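Gram-negative insecticidal protein (Chromobacterium piscinae, PDB 6FBM) is an insecticidal toxin of the MACPF and beta-tripod families that probably acts, like other MACPF proteins, by forming pores in target membranes. Local coordinates at residues 128-133 against 268-273; 11-16 against 48-53. All coordinates share one frame; numbering follows the deposited sequence.

Interactions 1 and 2 lie side by side, their centres about 11 Å apart, and both segments of interaction 2 precede those of interaction 1 in the chain. Interaction 1 joins strand 120-134 to the link after helix 255-269 and to strand 271-274 within the MACPF region; interaction 2 sets the N-terminal loop against the small hairpin of strands 47-52 and 55-60. Trp131 links them: its NE1 is 3.0 Å from Pro14 O, a probable hydrogen bond, and its CZ2 packs 3.6 Å from Leu13 CD1. The N-terminal segment is thus fastened to the MACPF sheet, and both contacts reach the second subunit.

Interaction 1 (128-133 against 268-273)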
loop_
_atom_site.group_PDB
_atom_site.type_symbol
_atom_site.label_atom_id
_atom_site.label_comp_id
_atom_site.label_asym_id
_atom_site.label_seq_id
_atom_site.Cartn_x
_atom_site.Cartn_y
_atom_site.Cartn_z
ATOM N N HIS A 128 -10.908 -21.131 17.089
ATOM C CA HIS A 128 -11.438 -20.949 15.751
ATOM C C HIS A 128 -10.508 -21.695 14.803
ATOM O O HIS A 128 -9.536 -21.141 14.324
ATOM C CB HIS A 128 -11.533 -19.472 15.436
ATOM C CG HIS A 128 -12.567 -18.752 16.255
ATOM N ND1 HIS A 128 -13.692 -18.172 15.689
ATOM C CD2 HIS A 128 -12.682 -18.569 17.590
ATOM C CE1 HIS A 128 -14.435 -17.645 16.647
ATOM N NE2 HIS A 128 -13.843 -17.867 17.806
ATOM N N VAL A 129 -10.816 -22.961 14.559
ATOM C CA VAL A 129 -9.960 -23.809 13.746
ATOM C C VAL A 129 -10.237 -23.537 12.286
ATOM O O VAL A 129 -11.389 -23.495 11.880
ATOM C CB VAL A 129 -10.230 -25.313 13.996
ATOM C CG1 VAL A 129 -9.308 -26.190 13.137
ATOM C CG2 VAL A 129 -10.090 -25.656 15.489
ATOM N N LEU A 130 -9.187 -23.310 11.512
ATOM C CA LEU A 130 -9.303 -23.264 10.065
ATOM C C LEU A 130 -8.923 -24.636 9.488
ATOM O O LEU A 130 -9.636 -25.173 8.647
ATOM C CB LEU A 130 -8.417 -22.144 9.504
ATOM C CG LEU A 130 -8.688 -20.769 10.122
ATOM C CD1 LEU A 130 -7.638 -19.788 9.679
ATOM C CD2 LEU A 130 -10.074 -20.231 9.801
ATOM N N TRP A 131 -7.791 -25.185 9.919
ATOM C CA TRP A 131 -7.385 -26.516 9.509
ATOM C C TRP A 131 -6.510 -27.175 10.542
ATOM O O TRP A 131 -6.031 -26.517 11.469
ATOM C CB TRP A 131 -6.648 -26.482 8.166
ATOM C CG TRP A 131 -5.571 -25.497 8.116
ATOM C CD1 TRP A 131 -4.302 -25.689 8.518
ATOM C CD2 TRP A 131 -5.650 -24.168 7.604
ATOM N NE1 TRP A 131 -3.539 -24.543 8.265
ATOM C CE2 TRP A 131 -4.356 -23.616 7.668
ATOM C CE3 TRP A 131 -6.665 -23.425 7.013
ATOM C CZ2 TRP A 131 -4.083 -22.316 7.274
ATOM C CZ3 TRP A 131 -6.399 -22.146 6.602
ATOM C CH2 TRP A 131 -5.120 -21.597 6.732
ATOM N N TYR A 132 -6.344 -28.487 10.387
ATOM C CA TYR A 132 -5.403 -29.262 11.148
ATOM C C TYR A 132 -4.279 -29.625 10.193
ATOM O O TYR A 132 -4.505 -29.841 9.001
ATOM C CB TYR A 132 -6.058 -30.525 11.711
ATOM C CG TYR A 132 -7.304 -30.294 12.556
ATOM C CD1 TYR A 132 -7.189 -30.035 13.922
ATOM C CD2 TYR A 132 -8.595 -30.376 12.017
ATOM C CE1 TYR A 132 -8.309 -29.830 14.732
ATOM C CE2 TYR A 132 -9.726 -30.167 12.812
ATOM C CZ TYR A 132 -9.588 -29.890 14.177
ATOM O OH TYR A 132 -10.693 -29.671 15.021
ATOM N N ILE A 133 -3.062 -29.649 10.708
ATOM C CA ILE A 133 -1.935 -30.206 9.981
ATOM C C ILE A 133 -1.487 -31.373 10.837
ATOM O O ILE A 133 -1.494 -31.277 12.074
ATOM C CB ILE A 133 -0.763 -29.231 9.784
ATOM C CG1 ILE A 133 -1.277 -27.839 9.383
ATOM C CG2 ILE A 133 0.198 -29.793 8.757
ATOM C CD1 ILE A 133 -0.217 -26.779 9.287
ATOM N N ASP A 268 -5.514 -14.574 7.761
ATOM C CA ASP A 268 -4.273 -13.854 7.496
ATOM C C ASP A 268 -3.321 -13.958 8.680
ATOM O O ASP A 268 -2.123 -13.698 8.546
ATOM C CB ASP A 268 -4.541 -12.373 7.185
ATOM C CG ASP A 268 -5.600 -12.163 6.094
ATOM O OD1 ASP A 268 -5.379 -12.721 5.034
ATOM O OD2 ASP A 268 -6.632 -11.477 6.272
ATOM N N TYR A 269 -3.834 -14.323 9.849
ATOM C CA TYR A 269 -3.015 -14.386 11.048
ATOM C C TYR A 269 -3.037 -15.739 11.726
ATOM O O TYR A 269 -2.745 -15.822 12.909
ATOM C CB TYR A 269 -3.522 -13.344 12.031
ATOM C CG TYR A 269 -3.305 -11.946 11.571
ATOM C CD1 TYR A 269 -2.100 -11.309 11.846
ATOM C CD2 TYR A 269 -4.290 -11.245 10.877
ATOM C CE1 TYR A 269 -1.891 -10.000 11.481
ATOM C CE2 TYR A 269 -4.078 -9.935 10.483
ATOM C CZ TYR A 269 -2.885 -9.311 10.807
ATOM O OH TYR A 269 -2.663 -7.995 10.457
ATOM N N ALA A 270 -3.410 -16.791 10.996
ATOM C CA ALA A 270 -3.564 -18.114 11.587
ATOM C C ALA A 270 -2.238 -18.663 12.080
ATOM O O ALA A 270 -1.222 -18.473 11.430
ATOM C CB ALA A 270 -4.181 -19.074 10.593
ATOM N N THR A 271 -2.278 -19.289 13.252
ATOM C CA THR A 271 -1.143 -20.020 13.808
ATOM C C THR A 271 -1.636 -21.283 14.473
ATOM O O THR A 271 -2.824 -21.498 14.602
ATOM C CB THR A 271 -0.356 -19.231 14.874
ATOM O OG1 THR A 271 -1.186 -19.038 16.028
ATOM C CG2 THR A 271 0.067 -17.864 14.337
ATOM N N LEU A 272 -0.704 -22.138 14.860
ATOM C CA LEU A 272 -0.973 -23.239 15.736
ATOM C C LEU A 272 -1.627 -22.593 16.934
ATOM O O LEU A 272 -1.136 -21.611 17.439
ATOM C CB LEU A 272 0.328 -23.944 16.120
ATOM C CG LEU A 272 0.291 -24.998 17.231
ATOM C CD1 LEU A 272 1.390 -26.039 16.995
ATOM C CD2 LEU A 272 0.519 -24.408 18.587
ATOM N N MET A 273 -2.763 -23.126 17.345
ATOM C CA MET A 273 -3.478 -22.610 18.490
ATOM C C MET A 273 -4.260 -23.640 19.290
ATOM O O MET A 273 -4.942 -23.250 20.242
ATOM C CB MET A 273 -4.413 -21.473 18.065
ATOM C CG MET A 273 -5.260 -21.722 16.831
ATOM S SD MET A 273 -6.539 -22.994 16.892
ATOM C CE MET A 273 -7.639 -22.253 18.056
#
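Leu130 and Ala270 meet methyl to methyl, Leu130 CD1 lying 3.6 Å from Ala270 CB, and both CB atoms are directed at the opposing segment. With CG placed beside its own backbone N and chi2 nearly extended (171°), Leu130 sends the CD1 branch straight out to the alanine. The second point of contact is made by a folded side chain. Met273 holds CG between its backbone N and carbonyl carbon (chi1 46°) and bends again at chi2 and chi3, so that the chain curls back on itself and its terminal methyl is the part presented to the neighbour: Met273 CE rests 3.6 Å from His128 N, against main chain and not against the imidazole. The His128 ring is engaged elsewhere, edge-to-face with Trp262 and hydrogen-bonded through NE2 to Glu126. Within 128-133, Val129 CG1 lies over one face of the Tyr132 ring, toward its rim, while Ile133 CG1 sits at the edge of the Trp131 indole, in its plane. Thr271 OG1 donates to Leu272 O at 2.9 Å from well above the carbonyl plane. No hydrogen bond crosses between the segments, which is what their topology leads one to expect: strand 170-177 pairs with both strand 120-134 and strand 271-274, and Val177 touches Ala270 and Trp131 alike. At Val177 the paired strand carries an extra residue, Leu130 and Trp131 both facing it, the classic beta bulge at a corner of the bent antiparallel sheet of a MACPF domain.

Interaction 2 (11-16 against 48-53); sequences GNLPGV and DSIEIE
Leu13 reaches across to two isoleucines of the hairpin strand, and one methyl does the touching. Leu13 CD1 lies 3.6 Å from Ile52 CD1, terminal methyl against terminal methyl, with the two side chains crossing at about a right angle; the same CD1 stands more loosely beside Ile50, at 4.4 Å from Ile50 CG2. With CG anti to the backbone N (chi1 180°), Leu13 carries CD1 to the strand, and Ile52 meets it with an extended CG1-CD1 arm (chi2 175°). The tight part of the contact is hydrocarbon, since the atoms that touch are methyls of leucine and isoleucine; Leu13 also lies on Val65 of strand 64-78 and on Tyr57, and Ile52 on Thr67. The loop that offers Leu13 is shaped by a type II beta turn from Leu13 to Val16, closed by Val16 N to Leu13 O at 3.2 Å, with Gly15 at the third position, where its positive phi of 103° suits a residue without a side chain. Facing it, strand 47-52 belongs to a two-stranded antiparallel beta hairpin whose other arm, 55-60, also receives the loop: Leu13 shares a backbone hydrogen bond with Thr58, and Asn12 OD1 accepts from Thr58 N. The alternation of the strand divides the two sides. Ile50 and Ile52 serve the packed face, whereas Ser49 and Glu51 belong to the looser one, where Ser49 OG makes a weak hydrogen bond to Arg55 of the second subunit and the solvent-exposed Glu51 packs on that same Arg55.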
loop_
_atom_site.group_PDB
_atom_site.type_symbol
_atom_site.label_atom_id
_atom_site.label_comp_id
_atom_site.label_asym_id
_atom_site.label_seq_id
_atom_site.Cartn_x
_atom_site.Cartn_y
_atom_site.Cartn_z
ATOM N N GLY A 11 6.706 -24.189 2.118
ATOM C CA GLY A 11 5.414 -23.713 1.642
ATOM C C GLY A 11 4.850 -22.587 2.496
ATOM O O GLY A 11 5.428 -22.217 3.515
ATOM N N ASN A 12 3.716 -22.064 2.080
ATOM C CA ASN A 12 3.171 -20.853 2.679
ATOM C C ASN A 12 1.894 -21.100 3.509
ATOM O O ASN A 12 1.250 -20.140 3.924
ATOM C CB ASN A 12 2.871 -19.825 1.563
ATOM C CG ASN A 12 1.713 -20.262 0.688
ATOM O OD1 ASN A 12 1.427 -21.443 0.588
ATOM N ND2 ASN A 12 1.111 -19.345 0.030
ATOM N N LEU A 13 1.515 -22.358 3.740
ATOM C CA LEU A 13 0.310 -22.649 4.506
ATOM C C LEU A 13 0.618 -22.302 5.951
ATOM O O LEU A 13 1.556 -22.825 6.508
ATOM C CB LEU A 13 -0.057 -24.126 4.447
ATOM C CG LEU A 13 -1.318 -24.542 5.233
ATOM C CD1 LEU A 13 -2.615 -24.103 4.522
ATOM C CD2 LEU A 13 -1.257 -26.050 5.486
ATOM N N PRO A 14 -0.171 -21.388 6.547
ATOM C CA PRO A 14 0.074 -21.072 7.942
ATOM C C PRO A 14 -0.020 -22.310 8.852
ATOM O O PRO A 14 -0.878 -23.192 8.664
ATOM C CB PRO A 14 -1.037 -20.071 8.256
ATOM C CG PRO A 14 -1.328 -19.397 6.980
ATOM C CD PRO A 14 -1.183 -20.478 5.937
ATOM N N GLY A 15 0.917 -22.379 9.791
ATOM C CA GLY A 15 1.064 -23.521 10.671
ATOM C C GLY A 15 2.214 -24.432 10.300
ATOM O O GLY A 15 2.782 -25.096 11.179
ATOM N N VAL A 16 2.580 -24.471 9.021
ATOM C CA VAL A 16 3.566 -25.427 8.573
ATOM C C VAL A 16 4.870 -25.336 9.346
ATOM O O VAL A 16 5.495 -26.361 9.593
ATOM C CB VAL A 16 3.850 -25.304 7.065
ATOM C CG1 VAL A 16 5.034 -26.168 6.661
ATOM C CG2 VAL A 16 2.664 -25.799 6.257
ATOM N N ASP A 48 2.657 -29.971 -1.889
ATOM C CA ASP A 48 1.325 -30.028 -2.403
ATOM C C ASP A 48 0.788 -28.623 -2.377
ATOM O O ASP A 48 1.235 -27.825 -1.605
ATOM C CB ASP A 48 0.456 -30.939 -1.498
ATOM C CG ASP A 48 -0.059 -32.154 -2.187
ATOM O OD1 ASP A 48 -0.629 -31.912 -3.307
ATOM O OD2 ASP A 48 -0.092 -33.253 -1.510
ATOM N N SER A 49 -0.246 -28.393 -3.185
ATOM C CA SER A 49 -1.023 -27.189 -3.047
ATOM C C SER A 49 -2.462 -27.537 -2.760
ATOM O O SER A 49 -2.966 -28.560 -3.168
ATOM C CB SER A 49 -0.853 -26.263 -4.264
ATOM O OG SER A 49 -1.722 -26.608 -5.337
ATOM N N ILE A 50 -3.092 -26.640 -2.056
ATOM C CA ILE A 50 -4.445 -26.819 -1.576
ATOM C C ILE A 50 -5.169 -25.475 -1.676
ATOM O O ILE A 50 -4.565 -24.417 -1.462
ATOM C CB ILE A 50 -4.420 -27.342 -0.125
ATOM C CG1 ILE A 50 -5.789 -27.757 0.337
ATOM C CG2 ILE A 50 -3.783 -26.314 0.843
ATOM C CD1 ILE A 50 -5.872 -28.022 1.832
ATOM N N GLU A 51 -6.459 -25.540 -2.010
ATOM C CA GLU A 51 -7.340 -24.397 -2.019
ATOM C C GLU A 51 -8.155 -24.335 -0.721
ATOM O O GLU A 51 -8.787 -25.309 -0.316
ATOM C CB GLU A 51 -8.264 -24.451 -3.221
ATOM C CG GLU A 51 -8.800 -23.076 -3.664
ATOM C CD GLU A 51 -10.312 -23.005 -3.651
ATOM O OE1 GLU A 51 -10.861 -22.721 -4.756
ATOM O OE2 GLU A 51 -10.929 -23.141 -2.538
ATOM N N ILE A 52 -8.079 -23.189 -0.057
ATOM C CA ILE A 52 -8.764 -22.935 1.179
ATOM C C ILE A 52 -9.418 -21.567 1.052
ATOM O O ILE A 52 -8.739 -20.540 1.073
ATOM C CB ILE A 52 -7.783 -22.932 2.348
ATOM C CG1 ILE A 52 -7.188 -24.332 2.529
ATOM C CG2 ILE A 52 -8.444 -22.475 3.636
ATOM C CD1 ILE A 52 -6.113 -24.432 3.574
ATOM N N GLU A 53 -10.736 -21.558 0.919
ATOM C CA GLU A 53 -11.517 -20.334 0.790
ATOM C C GLU A 53 -10.964 -19.383 -0.258
ATOM O O GLU A 53 -10.683 -18.227 0.034
ATOM C CB GLU A 53 -11.597 -19.591 2.131
ATOM C CG GLU A 53 -12.502 -20.259 3.161
ATOM C CD GLU A 53 -12.899 -19.299 4.257
ATOM O OE1 GLU A 53 -13.082 -18.094 3.960
ATOM O OE2 GLU A 53 -13.027 -19.762 5.417
#